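Local atomic coordinates of KLLA0B12012p (Kluyveromyces lactis, PDB entry 6Y3P), a protein that binds the mRNA decapping enzyme Dcp2 directly and, through the C-terminal ATP-grasp domain in this crystal, probably also binds ATP and a metal ion. Residues A[11-16]-A[49-54]; A[53-58]-A[71-76]; A[142-147]-A[196-201]; A[153-158]-A[251-256]. One frame throughout, in Å; residues are numbered along the deposited sequence.

Overall arrangement
Contacts 1 and 2 are buried and adjoin each other at the C-terminal ends of strands of the parallel sheet, sharing Gly53 and Asp54; contact 1 pairs strands 8-12 and 48-52, and contact 2 joins the loops that leave strands 48-52 and 69-71. Contacts 3 and 4 belong to one antiparallel sheet, where strands 140-145 and 154-157 are neighbours. Contact 3 is partly buried, whereas contact 4 lies at the surface, on an outermost strand. The centres of contacts 1 and 4 are about 43 Å apart. Buried polar side chains, an imidazole and an amide, join the first pair; contact 3 relies on backbone bonds and aliphatic packing, and contact 4 adds a salt bridge.

Contact 1 (A[11-16]-A[49-54]); sequences VLTIPE and TFHYGD
Phe50 O takes the Val11 N-H at 2.8 Å (N to O), continuing the parallel pairing of strands 8-12 and 48-52. At His51 the imidazole leans toward the neighbouring strand: with CG trans to the backbone N (chi1 179°), NE2 arrives at Thr13 OG1, 2.8 Å away and almost exactly in the ring plane. The same hydroxyl also bonds Gln57 OE1, while His51 ND1 meets Tyr69 OH, so both ring nitrogens are held and the imidazole can hardly rotate. Val11 CG1 packs near CD2 of this ring at 3.9 Å. Tyr52 returns the backbone bonds, its N donating to Val11 O and its O receiving Thr13 N at a longer 3.2 Å. Its side chain runs beside Leu12, whose CD1 lies 3.8 Å from Tyr52 CB, and Ile14 CD1 touches the phenol edge at CD1, 3.5 Å away in the ring plane. Thr13 OG1 then sits 3.4 Å from the bare CA of Gly53. Last comes Asp54, whose carboxylate lies against aliphatic carbons, with OD2 3.4 Å from Pro15 CD. Glu18 brings a second carboxylate close to OD2, which would tend to raise the proton affinity of the pair. A chain of side-chain hydrogen bonds from Tyr69 through His51 and Thr13 to Gln57 thus supplements the backbone bonds of the sheet.

Contact 2 (A[53-58]-A[71-76]); sequences GDYEQL and ANSYIY
Two hydrogen bonds link the Asn72 amide to the backbone of Gly53. OD1 of Asn72 accepts the Gly53 N-H at 2.8 Å (N to O), the donor standing 42° out of the carbonyl plane, and ND2 of Asn72 gives a hydrogen to Gly53 O at 3.0 Å, with that oxygen lying in the amide plane. Because chi1 of Asn72 is 67°, the amide sits over its own backbone, facing Gly53, and one side chain satisfies both polar atoms of the glycine. Within the 53-58 turn, Gln57 OE1 binds the Asp54 N-H at 2.8 Å, while Gln57 N bonds to Asp54 O; together these fix the bend that follows Gly53. Apolar contacts centre on Leu58, whose CD1 lies 3.6 Å from Ser73 CB and whose CD2 lies 4.0 Å from Ala71 CB. Both of its methyls also border Asn72 OD1. The Tyr55 ring, partly exposed, presents its edge to Ser73, with CE1 3.5 Å from OG; that hydroxyl gives its hydrogen to Tyr74 O. The contact thus ties together the exits of two adjacent parallel strands, 48-52 and 69-71, just ahead of helices 60-65 and 78-81, with Phe349 packed on Tyr55, Asn72 and Ser73.

Contact 3 (A[142-147]-A[196-201]); sequences ILKPSM and IVQEYL
Ile142 and Gln198 face each other as a hydrogen-bonded antiparallel pair, Ile142 N reaching Gln198 O at 2.8 Å and Gln198 N answering to Ile142 O at 2.9 Å. Lys144 and Ile196 repeat the pattern, with Ile196 N pointing nearly straight at Lys144 O (176° at the hydrogen). Between these pairs, Leu143 and Val197 form the non-hydrogen-bonded one; their methyls CD1 and CG2 meet at 3.9 Å. On the other face, Ile142 CD1 comes to 3.5 Å from Tyr200 CD1, and its CG2 rests near Gln198 CB. The Lys144 chain, bent at chi2 (145°) and again beyond it, lays CD across Gln198 CB at 3.7 Å. Ser146 OG touches CD1 of Ile196 at 3.5 Å. One shell out, Gln198 OE1 is held by Lys83 NZ, and helix 160-171 covers Leu143 through Leu163, Ile166, Phe167 and Phe170. Strand 109-113 flanks 194-200, and strand 154-157 flanks 140-145, so both segments are interior strands of the antiparallel sheet. Backbone bonds therefore fix the register; the Leu143 and Val197 face is apolar, with helix 160-171 packed on Leu143, whereas the other face sets Ile142 and Ile196 beside the aliphatic stems of Lys144 and Gln198.

Contact 4 (A[153-158]-A[251-256]); sequences GIRIFK and YDVLDI
Arg155 meets Asp252 with its guanidinium and the carboxylate nearly perpendicular, their planes 87° apart. The carboxyl carbon CG of Asp252 lies at the guanidinium edge, in its plane, and the two oxygens straddle that plane: NE of Arg155 is 2.8 Å from both OD1 and OD2. Each of these bonds is bent and weak, as is the one from NH2 to Asp252 OD2 at 3.1 Å, so the salt bridge probably draws more on charge than on well-aimed hydrogens. A bend at chi3 (68°) brings NE round to the acid, while NH1 goes to Ser169 OG on helix 160-171. Arg155 CG packs on Val253 CG2 at 3.8 Å. Two backbone bonds join the strands: Ile156 N to Asp252 O, 3.1 Å, and Leu254 N to Ile154 O, 3.2 Å. On the face opposite Arg155, Leu254 fits between two isoleucines. Its CD2 is pressed to 3.4 Å from CD1 of Ile156, and its CG lies 3.8 Å from CD1 of Ile154; Ile142 and Tyr200 of the next strands extend this patch. The short edge strand 253-254 is thus attached by few backbone bonds, with a charged pair on one face and an aliphatic cluster on the other.

Contact 1 (A[11-16]-A[49-54])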
loop_
_atom_site.group_PDB
_atom_site.type_symbol
_atom_site.label_atom_id
_atom_site.label_comp_id
_atom_site.label_asym_id
_atom_site.label_seq_id
_atom_site.Cartn_x
_atom_site.Cartn_y
_atom_site.Cartn_z
ATOM N N VAL A 11 -0.923 -20.854 -16.099
ATOM C CA VAL A 11 -2.240 -21.165 -15.520
ATOM C C VAL A 11 -2.896 -19.861 -15.025
ATOM O O VAL A 11 -2.352 -19.190 -14.150
ATOM C CB VAL A 11 -2.158 -22.237 -14.384
ATOM C CG1 VAL A 11 -3.539 -22.581 -13.844
ATOM C CG2 VAL A 11 -1.429 -23.501 -14.835
ATOM N N LEU A 12 -4.053 -19.510 -15.585
ATOM C CA LEU A 12 -4.810 -18.300 -15.242
ATOM C C LEU A 12 -6.161 -18.722 -14.679
ATOM O O LEU A 12 -7.082 -18.964 -15.445
ATOM C CB LEU A 12 -4.969 -17.425 -16.503
ATOM C CG LEU A 12 -5.539 -15.996 -16.362
ATOM C CD1 LEU A 12 -4.739 -15.152 -15.354
ATOM C CD2 LEU A 12 -5.555 -15.298 -17.725
ATOM N N THR A 13 -6.249 -18.856 -13.344
ATOM C CA THR A 13 -7.440 -19.330 -12.606
ATOM C C THR A 13 -8.397 -18.204 -12.188
ATOM O O THR A 13 -9.418 -18.454 -11.538
ATOM C CB THR A 13 -7.035 -20.197 -11.403
ATOM O OG1 THR A 13 -6.255 -19.417 -10.496
ATOM C CG2 THR A 13 -6.287 -21.452 -11.821
ATOM N N ILE A 14 -8.078 -16.979 -12.577
ATOM C CA ILE A 14 -8.893 -15.823 -12.286
ATOM C C ILE A 14 -10.187 -15.867 -13.094
ATOM O O ILE A 14 -10.154 -16.186 -14.289
ATOM C CB ILE A 14 -8.046 -14.542 -12.463
ATOM C CG1 ILE A 14 -7.597 -14.063 -11.089
ATOM C CG2 ILE A 14 -8.737 -13.422 -13.262
ATOM C CD1 ILE A 14 -6.280 -13.535 -11.053
ATOM N N PRO A 15 -11.346 -15.608 -12.434
ATOM C CA PRO A 15 -12.618 -15.590 -13.165
ATOM C C PRO A 15 -12.563 -14.631 -14.345
ATOM O O PRO A 15 -12.020 -13.525 -14.235
ATOM C CB PRO A 15 -13.617 -15.115 -12.106
ATOM C CG PRO A 15 -12.998 -15.515 -10.813
ATOM C CD PRO A 15 -11.550 -15.255 -11.014
ATOM N N GLU A 16 -13.085 -15.091 -15.484
ATOM C CA GLU A 16 -13.177 -14.371 -16.756
ATOM C C GLU A 16 -13.985 -13.075 -16.622
ATOM O O GLU A 16 -13.908 -12.217 -17.499
ATOM C CB GLU A 16 -13.752 -15.295 -17.842
ATOM C CG GLU A 16 -12.874 -16.507 -18.112
ATOM C CD GLU A 16 -13.383 -17.481 -19.157
ATOM O OE1 GLU A 16 -13.439 -17.102 -20.351
ATOM O OE2 GLU A 16 -13.678 -18.640 -18.790
ATOM N N THR A 49 6.001 -23.644 -14.603
ATOM C CA THR A 49 4.690 -23.014 -14.791
ATOM C C THR A 49 4.507 -21.718 -14.028
ATOM O O THR A 49 5.035 -21.545 -12.933
ATOM C CB THR A 49 3.485 -24.006 -14.484
ATOM O OG1 THR A 49 2.786 -23.650 -13.289
ATOM C CG2 THR A 49 3.887 -25.440 -14.405
ATOM N N PHE A 50 3.691 -20.841 -14.591
ATOM C CA PHE A 50 3.334 -19.596 -13.944
ATOM C C PHE A 50 1.836 -19.567 -13.722
ATOM O O PHE A 50 1.064 -19.527 -14.678
ATOM C CB PHE A 50 3.820 -18.361 -14.722
ATOM C CG PHE A 50 3.497 -17.086 -13.985
ATOM C CD1 PHE A 50 4.103 -16.793 -12.774
ATOM C CD2 PHE A 50 2.512 -16.228 -14.452
ATOM C CE1 PHE A 50 3.744 -15.657 -12.051
ATOM C CE2 PHE A 50 2.161 -15.088 -13.730
ATOM C CZ PHE A 50 2.782 -14.808 -12.537
ATOM N N HIS A 51 1.444 -19.588 -12.458
ATOM C CA HIS A 51 0.061 -19.550 -12.024
ATOM C C HIS A 51 -0.292 -18.133 -11.553
ATOM O O HIS A 51 0.248 -17.634 -10.556
ATOM C CB HIS A 51 -0.189 -20.628 -10.936
ATOM C CG HIS A 51 -1.584 -20.709 -10.361
ATOM N ND1 HIS A 51 -1.832 -21.391 -9.174
ATOM C CD2 HIS A 51 -2.759 -20.213 -10.826
ATOM C CE1 HIS A 51 -3.130 -21.279 -8.962
ATOM N NE2 HIS A 51 -3.728 -20.575 -9.924
ATOM N N TYR A 52 -1.142 -17.457 -12.331
ATOM C CA TYR A 52 -1.656 -16.168 -11.959
ATOM C C TYR A 52 -3.081 -16.465 -11.495
ATOM O O TYR A 52 -3.913 -16.930 -12.283
ATOM C CB TYR A 52 -1.619 -15.145 -13.117
ATOM C CG TYR A 52 -1.792 -13.718 -12.634
ATOM C CD1 TYR A 52 -3.008 -13.277 -12.124
ATOM C CD2 TYR A 52 -0.725 -12.828 -12.623
ATOM C CE1 TYR A 52 -3.164 -11.983 -11.628
ATOM C CE2 TYR A 52 -0.877 -11.517 -12.158
ATOM C CZ TYR A 52 -2.100 -11.103 -11.648
ATOM O OH TYR A 52 -2.294 -9.824 -11.167
ATOM N N GLY A 53 -3.304 -16.307 -10.195
ATOM C CA GLY A 53 -4.594 -16.542 -9.570
ATOM C C GLY A 53 -4.926 -15.550 -8.473
ATOM O O GLY A 53 -4.134 -14.665 -8.168
ATOM N N ASP A 54 -6.125 -15.689 -7.879
ATOM C CA ASP A 54 -6.567 -14.929 -6.709
ATOM C C ASP A 54 -5.826 -15.584 -5.552
ATOM O O ASP A 54 -5.379 -16.719 -5.718
ATOM C CB ASP A 54 -8.094 -15.014 -6.522
ATOM C CG ASP A 54 -8.868 -14.242 -7.571
ATOM O OD1 ASP A 54 -8.520 -13.060 -7.824
ATOM O OD2 ASP A 54 -9.812 -14.813 -8.148
#

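Contact 2 (A[53-58]-A[71-76])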
loop_
_atom_site.group_PDB
_atom_site.type_symbol
_atom_site.label_atom_id
_atom_site.label_comp_id
_atom_site.label_asym_id
_atom_site.label_seq_id
_atom_site.Cartn_x
_atom_site.Cartn_y
_atom_site.Cartn_z
ATOM N N GLY A 53 -3.304 -16.307 -10.195
ATOM C CA GLY A 53 -4.594 -16.542 -9.570
ATOM C C GLY A 53 -4.926 -15.550 -8.473
ATOM O O GLY A 53 -4.134 -14.665 -8.168
ATOM N N ASP A 54 -6.125 -15.689 -7.879
ATOM C CA ASP A 54 -6.567 -14.929 -6.709
ATOM C C ASP A 54 -5.826 -15.584 -5.552
ATOM O O ASP A 54 -5.379 -16.719 -5.718
ATOM C CB ASP A 54 -8.094 -15.014 -6.522
ATOM C CG ASP A 54 -8.868 -14.242 -7.571
ATOM O OD1 ASP A 54 -8.520 -13.060 -7.824
ATOM O OD2 ASP A 54 -9.812 -14.813 -8.148
ATOM N N TYR A 55 -5.618 -14.862 -4.430
ATOM C CA TYR A 55 -4.813 -15.354 -3.311
ATOM C C TYR A 55 -5.151 -16.766 -2.873
ATOM O O TYR A 55 -4.242 -17.592 -2.759
ATOM C CB TYR A 55 -4.811 -14.398 -2.103
ATOM C CG TYR A 55 -3.826 -14.848 -1.047
ATOM C CD1 TYR A 55 -2.457 -14.898 -1.316
ATOM C CD2 TYR A 55 -4.262 -15.291 0.200
ATOM C CE1 TYR A 55 -1.543 -15.335 -0.358
ATOM C CE2 TYR A 55 -3.361 -15.744 1.165
ATOM C CZ TYR A 55 -1.999 -15.756 0.886
ATOM O OH TYR A 55 -1.101 -16.182 1.842
ATOM N N GLU A 56 -6.450 -17.049 -2.690
ATOM C CA GLU A 56 -6.951 -18.349 -2.261
ATOM C C GLU A 56 -6.771 -19.471 -3.288
ATOM O O GLU A 56 -6.743 -20.631 -2.873
ATOM C CB GLU A 56 -8.430 -18.258 -1.804
ATOM C CG GLU A 56 -8.662 -17.570 -0.453
ATOM C CD GLU A 56 -7.626 -17.722 0.656
ATOM O OE1 GLU A 56 -7.192 -16.681 1.205
ATOM O OE2 GLU A 56 -7.253 -18.873 0.986
ATOM N N GLN A 57 -6.643 -19.154 -4.613
ATOM C CA GLN A 57 -6.470 -20.219 -5.631
ATOM C C GLN A 57 -4.998 -20.696 -5.695
ATOM O O GLN A 57 -4.712 -21.776 -6.226
ATOM C CB GLN A 57 -6.925 -19.769 -7.034
ATOM C CG GLN A 57 -8.369 -19.279 -7.149
ATOM C CD GLN A 57 -8.605 -18.391 -8.350
ATOM O OE1 GLN A 57 -7.697 -17.749 -8.898
ATOM N NE2 GLN A 57 -9.845 -18.275 -8.755
ATOM N N LEU A 58 -4.067 -19.886 -5.178
ATOM C CA LEU A 58 -2.652 -20.271 -5.247
ATOM C C LEU A 58 -2.276 -21.359 -4.237
ATOM O O LEU A 58 -2.959 -21.518 -3.219
ATOM C CB LEU A 58 -1.731 -19.050 -5.140
ATOM C CG LEU A 58 -1.990 -17.906 -6.116
ATOM C CD1 LEU A 58 -1.123 -16.723 -5.777
ATOM C CD2 LEU A 58 -1.759 -18.324 -7.562
ATOM N N ALA A 71 4.068 -18.386 -8.862
ATOM C CA ALA A 71 2.776 -17.793 -8.551
ATOM C C ALA A 71 2.880 -16.253 -8.429
ATOM O O ALA A 71 3.969 -15.709 -8.245
ATOM C CB ALA A 71 2.220 -18.412 -7.270
ATOM N N ASN A 72 1.735 -15.569 -8.515
ATOM C CA ASN A 72 1.645 -14.115 -8.393
ATOM C C ASN A 72 1.442 -13.682 -6.920
ATOM O O ASN A 72 0.652 -12.793 -6.621
ATOM C CB ASN A 72 0.557 -13.549 -9.321
ATOM C CG ASN A 72 -0.849 -13.936 -8.944
ATOM O OD1 ASN A 72 -1.183 -15.109 -8.846
ATOM N ND2 ASN A 72 -1.718 -12.951 -8.772
ATOM N N SER A 73 2.184 -14.306 -6.000
ATOM C CA SER A 73 2.160 -13.949 -4.585
ATOM C C SER A 73 3.394 -14.454 -3.879
ATOM O O SER A 73 3.942 -15.506 -4.257
ATOM C CB SER A 73 0.935 -14.526 -3.872
ATOM O OG SER A 73 0.784 -13.931 -2.592
ATOM N N TYR A 74 3.778 -13.732 -2.797
ATOM C CA TYR A 74 4.848 -14.143 -1.896
ATOM C C TYR A 74 4.190 -14.827 -0.708
ATOM O O TYR A 74 2.968 -14.739 -0.552
ATOM C CB TYR A 74 5.729 -12.962 -1.458
ATOM C CG TYR A 74 6.664 -12.476 -2.537
ATOM C CD1 TYR A 74 6.253 -11.524 -3.463
ATOM C CD2 TYR A 74 7.981 -12.920 -2.599
ATOM C CE1 TYR A 74 7.107 -11.072 -4.462
ATOM C CE2 TYR A 74 8.854 -12.463 -3.585
ATOM C CZ TYR A 74 8.415 -11.527 -4.508
ATOM O OH TYR A 74 9.267 -11.059 -5.477
ATOM N N ILE A 75 4.981 -15.552 0.100
ATOM C CA ILE A 75 4.472 -16.294 1.246
ATOM C C ILE A 75 4.463 -15.435 2.517
ATOM O O ILE A 75 3.423 -15.335 3.169
ATOM C CB ILE A 75 5.233 -17.630 1.399
ATOM C CG1 ILE A 75 4.826 -18.595 0.264
ATOM C CG2 ILE A 75 4.961 -18.279 2.765
ATOM C CD1 ILE A 75 5.616 -19.885 0.170
ATOM N N TYR A 76 5.614 -14.822 2.860
ATOM C CA TYR A 76 5.783 -14.012 4.066
ATOM C C TYR A 76 5.758 -12.537 3.726
ATOM O O TYR A 76 6.776 -11.976 3.332
ATOM C CB TYR A 76 7.091 -14.385 4.810
ATOM C CG TYR A 76 7.147 -15.817 5.295
ATOM C CD1 TYR A 76 6.401 -16.232 6.395
ATOM C CD2 TYR A 76 7.914 -16.768 4.634
ATOM C CE1 TYR A 76 6.414 -17.555 6.823
ATOM C CE2 TYR A 76 7.960 -18.086 5.068
ATOM C CZ TYR A 76 7.213 -18.476 6.171
ATOM O OH TYR A 76 7.259 -19.775 6.617
#

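Contact 3 (A[142-147]-A[196-201])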
loop_
_atom_site.group_PDB
_atom_site.type_symbol
_atom_site.label_atom_id
_atom_site.label_comp_id
_atom_site.label_asym_id
_atom_site.label_seq_id
_atom_site.Cartn_x
_atom_site.Cartn_y
_atom_site.Cartn_z
ATOM N N ILE A 142 -4.941 11.337 15.189
ATOM C CA ILE A 142 -6.332 10.997 15.171
ATOM C C ILE A 142 -6.541 9.761 16.059
ATOM O O ILE A 142 -5.702 8.850 16.063
ATOM C CB ILE A 142 -6.805 10.925 13.700
ATOM C CG1 ILE A 142 -8.236 11.371 13.605
ATOM C CG2 ILE A 142 -6.540 9.595 12.976
ATOM C CD1 ILE A 142 -8.421 12.132 12.489
ATOM N N LEU A 143 -7.562 9.828 16.935
ATOM C CA LEU A 143 -7.946 8.751 17.844
ATOM C C LEU A 143 -9.128 8.014 17.195
ATOM O O LEU A 143 -10.251 8.514 17.215
ATOM C CB LEU A 143 -8.297 9.285 19.242
ATOM C CG LEU A 143 -8.790 8.228 20.258
ATOM C CD1 LEU A 143 -7.658 7.321 20.747
ATOM C CD2 LEU A 143 -9.532 8.872 21.402
ATOM N N LYS A 144 -8.848 6.848 16.571
ATOM C CA LYS A 144 -9.839 6.042 15.855
ATOM C C LYS A 144 -10.280 4.872 16.718
ATOM O O LYS A 144 -9.451 3.993 16.988
ATOM C CB LYS A 144 -9.270 5.476 14.532
ATOM C CG LYS A 144 -8.723 6.483 13.530
ATOM C CD LYS A 144 -7.518 5.892 12.789
ATOM C CE LYS A 144 -7.756 5.659 11.312
ATOM N NZ LYS A 144 -8.509 4.406 11.053
ATOM N N PRO A 145 -11.575 4.793 17.126
ATOM C CA PRO A 145 -12.026 3.609 17.865
ATOM C C PRO A 145 -12.116 2.465 16.851
ATOM O O PRO A 145 -12.905 2.566 15.906
ATOM C CB PRO A 145 -13.397 4.028 18.419
ATOM C CG PRO A 145 -13.562 5.485 18.068
ATOM C CD PRO A 145 -12.699 5.714 16.881
ATOM N N SER A 146 -11.232 1.436 16.988
ATOM C CA SER A 146 -11.102 0.271 16.093
ATOM C C SER A 146 -12.432 -0.320 15.594
ATOM O O SER A 146 -12.503 -0.816 14.467
ATOM C CB SER A 146 -10.252 -0.817 16.740
ATOM O OG SER A 146 -8.878 -0.607 16.460
ATOM N N MET A 147 -13.482 -0.236 16.421
ATOM C CA MET A 147 -14.815 -0.705 16.078
ATOM C C MET A 147 -15.775 0.470 15.895
ATOM O O MET A 147 -15.793 1.391 16.716
ATOM C CB MET A 147 -15.320 -1.713 17.118
ATOM C CG MET A 147 -14.766 -3.108 16.896
ATOM S SD MET A 147 -16.003 -4.376 16.502
ATOM C CE MET A 147 -16.938 -3.571 15.139
ATOM N N ILE A 196 -6.969 2.976 17.777
ATOM C CA ILE A 196 -5.778 3.206 16.977
ATOM C C ILE A 196 -5.513 4.706 17.038
ATOM O O ILE A 196 -6.441 5.514 16.955
ATOM C CB ILE A 196 -5.839 2.640 15.519
ATOM C CG1 ILE A 196 -5.975 1.090 15.526
ATOM C CG2 ILE A 196 -4.588 3.069 14.702
ATOM C CD1 ILE A 196 -6.441 0.446 14.205
ATOM N N VAL A 197 -4.262 5.061 17.268
ATOM C CA VAL A 197 -3.792 6.432 17.272
ATOM C C VAL A 197 -2.962 6.521 15.997
ATOM O O VAL A 197 -1.915 5.877 15.864
ATOM C CB VAL A 197 -3.019 6.803 18.550
ATOM C CG1 VAL A 197 -2.363 8.177 18.415
ATOM C CG2 VAL A 197 -3.941 6.756 19.775
ATOM N N GLN A 198 -3.496 7.236 15.022
ATOM C CA GLN A 198 -2.879 7.348 13.709
ATOM C C GLN A 198 -2.445 8.788 13.447
ATOM O O GLN A 198 -3.227 9.710 13.661
ATOM C CB GLN A 198 -3.907 6.856 12.655
ATOM C CG GLN A 198 -3.520 7.003 11.174
ATOM C CD GLN A 198 -2.970 5.749 10.542
ATOM O OE1 GLN A 198 -1.942 5.783 9.859
ATOM N NE2 GLN A 198 -3.668 4.624 10.697
ATOM N N GLU A 199 -1.214 8.977 12.942
ATOM C CA GLU A 199 -0.724 10.290 12.547
ATOM C C GLU A 199 -1.699 10.861 11.528
ATOM O O GLU A 199 -2.157 10.156 10.622
ATOM C CB GLU A 199 0.670 10.206 11.953
ATOM C CG GLU A 199 1.253 11.576 11.685
ATOM C CD GLU A 199 2.650 11.594 11.112
ATOM O OE1 GLU A 199 3.073 12.681 10.653
ATOM O OE2 GLU A 199 3.333 10.543 11.154
ATOM N N TYR A 200 -2.084 12.107 11.735
ATOM C CA TYR A 200 -3.063 12.760 10.884
ATOM C C TYR A 200 -2.444 13.879 10.057
ATOM O O TYR A 200 -1.711 14.717 10.581
ATOM C CB TYR A 200 -4.260 13.229 11.743
ATOM C CG TYR A 200 -5.240 14.144 11.045
ATOM C CD1 TYR A 200 -6.200 13.636 10.171
ATOM C CD2 TYR A 200 -5.245 15.510 11.296
ATOM C CE1 TYR A 200 -7.120 14.478 9.537
ATOM C CE2 TYR A 200 -6.139 16.360 10.654
ATOM C CZ TYR A 200 -7.070 15.844 9.767
ATOM O OH TYR A 200 -7.964 16.702 9.171
ATOM N N LEU A 201 -2.760 13.892 8.769
ATOM C CA LEU A 201 -2.326 14.909 7.815
ATOM C C LEU A 201 -3.388 16.059 7.765
ATOM O O LEU A 201 -4.409 15.967 7.071
ATOM C CB LEU A 201 -2.113 14.240 6.450
ATOM C CG LEU A 201 -1.420 15.094 5.400
ATOM C CD1 LEU A 201 -0.007 14.676 5.253
ATOM C CD2 LEU A 201 -2.124 14.972 4.076
#

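Contact 4 (A[153-158]-A[251-256])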
loop_
_atom_site.group_PDB
_atom_site.type_symbol
_atom_site.label_atom_id
_atom_site.label_comp_id
_atom_site.label_asym_id
_atom_site.label_seq_id
_atom_site.Cartn_x
_atom_site.Cartn_y
_atom_site.Cartn_z
ATOM N N GLY A 153 -16.730 8.050 17.641
ATOM C CA GLY A 153 -16.251 8.952 16.598
ATOM C C GLY A 153 -14.760 9.216 16.624
ATOM O O GLY A 153 -14.180 9.346 17.707
ATOM N N ILE A 154 -14.135 9.314 15.422
ATOM C CA ILE A 154 -12.697 9.557 15.302
ATOM C C ILE A 154 -12.411 11.076 15.556
ATOM O O ILE A 154 -12.996 11.944 14.901
ATOM C CB ILE A 154 -12.008 8.948 14.026
ATOM C CG1 ILE A 154 -12.038 9.874 12.803
ATOM C CG2 ILE A 154 -12.579 7.559 13.669
ATOM C CD1 ILE A 154 -11.019 9.518 11.690
ATOM N N ARG A 155 -11.562 11.365 16.568
ATOM C CA ARG A 155 -11.226 12.713 17.023
ATOM C C ARG A 155 -9.739 13.101 16.876
ATOM O O ARG A 155 -8.842 12.276 17.075
ATOM C CB ARG A 155 -11.697 12.912 18.474
ATOM C CG ARG A 155 -13.220 12.911 18.624
ATOM C CD ARG A 155 -13.676 13.245 20.029
ATOM N NE ARG A 155 -13.389 14.635 20.399
ATOM C CZ ARG A 155 -13.670 15.182 21.583
ATOM N NH1 ARG A 155 -14.261 14.466 22.532
ATOM N NH2 ARG A 155 -13.356 16.449 21.825
ATOM N N ILE A 156 -9.506 14.381 16.541
ATOM C CA ILE A 156 -8.182 14.989 16.354
ATOM C C ILE A 156 -7.652 15.564 17.669
ATOM O O ILE A 156 -8.422 16.098 18.485
ATOM C CB ILE A 156 -8.211 16.068 15.213
ATOM C CG1 ILE A 156 -8.505 15.397 13.886
ATOM C CG2 ILE A 156 -6.877 16.835 15.075
ATOM C CD1 ILE A 156 -8.870 16.316 12.833
ATOM N N PHE A 157 -6.333 15.486 17.842
ATOM C CA PHE A 157 -5.595 16.033 18.980
ATOM C C PHE A 157 -4.123 16.153 18.609
ATOM O O PHE A 157 -3.682 15.561 17.620
ATOM C CB PHE A 157 -5.761 15.128 20.207
ATOM C CG PHE A 157 -5.087 13.777 20.089
ATOM C CD1 PHE A 157 -5.733 12.712 19.463
ATOM C CD2 PHE A 157 -3.824 13.561 20.642
ATOM C CE1 PHE A 157 -5.116 11.466 19.357
ATOM C CE2 PHE A 157 -3.223 12.308 20.565
ATOM C CZ PHE A 157 -3.875 11.263 19.927
ATOM N N LYS A 158 -3.351 16.867 19.423
ATOM C CA LYS A 158 -1.905 17.007 19.240
ATOM C C LYS A 158 -1.132 16.677 20.517
ATOM O O LYS A 158 0.025 16.280 20.422
ATOM C CB LYS A 158 -1.537 18.415 18.760
ATOM C CG LYS A 158 -1.851 18.680 17.289
ATOM C CD LYS A 158 -0.885 19.707 16.675
ATOM C CE LYS A 158 -1.143 21.139 17.092
ATOM N NZ LYS A 158 -2.520 21.589 16.754
ATOM N N TYR A 251 -15.736 21.413 16.937
ATOM C CA TYR A 251 -16.068 20.180 16.247
ATOM C C TYR A 251 -14.772 19.517 15.721
ATOM O O TYR A 251 -14.238 19.934 14.682
ATOM C CB TYR A 251 -17.107 20.432 15.130
ATOM C CG TYR A 251 -17.594 19.134 14.532
ATOM C CD1 TYR A 251 -18.595 18.390 15.156
ATOM C CD2 TYR A 251 -16.968 18.583 13.415
ATOM C CE1 TYR A 251 -18.973 17.139 14.675
ATOM C CE2 TYR A 251 -17.342 17.336 12.921
ATOM C CZ TYR A 251 -18.353 16.624 13.545
ATOM O OH TYR A 251 -18.709 15.394 13.053
ATOM N N ASP A 252 -14.262 18.500 16.458
ATOM C CA ASP A 252 -12.991 17.811 16.163
ATOM C C ASP A 252 -13.159 16.361 15.658
ATOM O O ASP A 252 -12.223 15.553 15.718
ATOM C CB ASP A 252 -12.059 17.871 17.390
ATOM C CG ASP A 252 -12.503 17.031 18.576
ATOM O OD1 ASP A 252 -13.727 16.877 18.775
ATOM O OD2 ASP A 252 -11.623 16.537 19.316
ATOM N N VAL A 253 -14.343 16.058 15.121
ATOM C CA VAL A 253 -14.681 14.737 14.608
ATOM C C VAL A 253 -14.630 14.758 13.071
ATOM O O VAL A 253 -14.840 15.802 12.457
ATOM C CB VAL A 253 -16.079 14.303 15.154
ATOM C CG1 VAL A 253 -16.505 12.930 14.634
ATOM C CG2 VAL A 253 -16.125 14.345 16.681
ATOM N N LEU A 254 -14.313 13.611 12.468
ATOM C CA LEU A 254 -14.355 13.385 11.021
ATOM C C LEU A 254 -14.963 12.014 10.736
ATOM O O LEU A 254 -14.897 11.129 11.595
ATOM C CB LEU A 254 -13.035 13.644 10.270
ATOM C CG LEU A 254 -11.747 13.105 10.834
ATOM C CD1 LEU A 254 -10.710 12.970 9.739
ATOM C CD2 LEU A 254 -11.243 13.985 11.934
ATOM N N ASP A 255 -15.649 11.872 9.585
ATOM C CA ASP A 255 -16.381 10.656 9.204
ATOM C C ASP A 255 -17.558 10.390 10.192
ATOM O O ASP A 255 -17.762 9.261 10.655
ATOM C CB ASP A 255 -15.439 9.428 9.026
ATOM C CG ASP A 255 -14.270 9.631 8.066
ATOM O OD1 ASP A 255 -14.523 9.895 6.865
ATOM O OD2 ASP A 255 -13.102 9.466 8.505
ATOM N N ILE A 256 -18.308 11.467 10.526
ATOM C CA ILE A 256 -19.494 11.430 11.404
ATOM C C ILE A 256 -20.613 10.621 10.723
ATOM O O ILE A 256 -21.325 9.860 11.395
ATOM C CB ILE A 256 -19.968 12.864 11.845
ATOM C CG1 ILE A 256 -21.185 12.833 12.826
ATOM C CG2 ILE A 256 -20.249 13.808 10.649
ATOM C CD1 ILE A 256 -20.915 12.317 14.264
#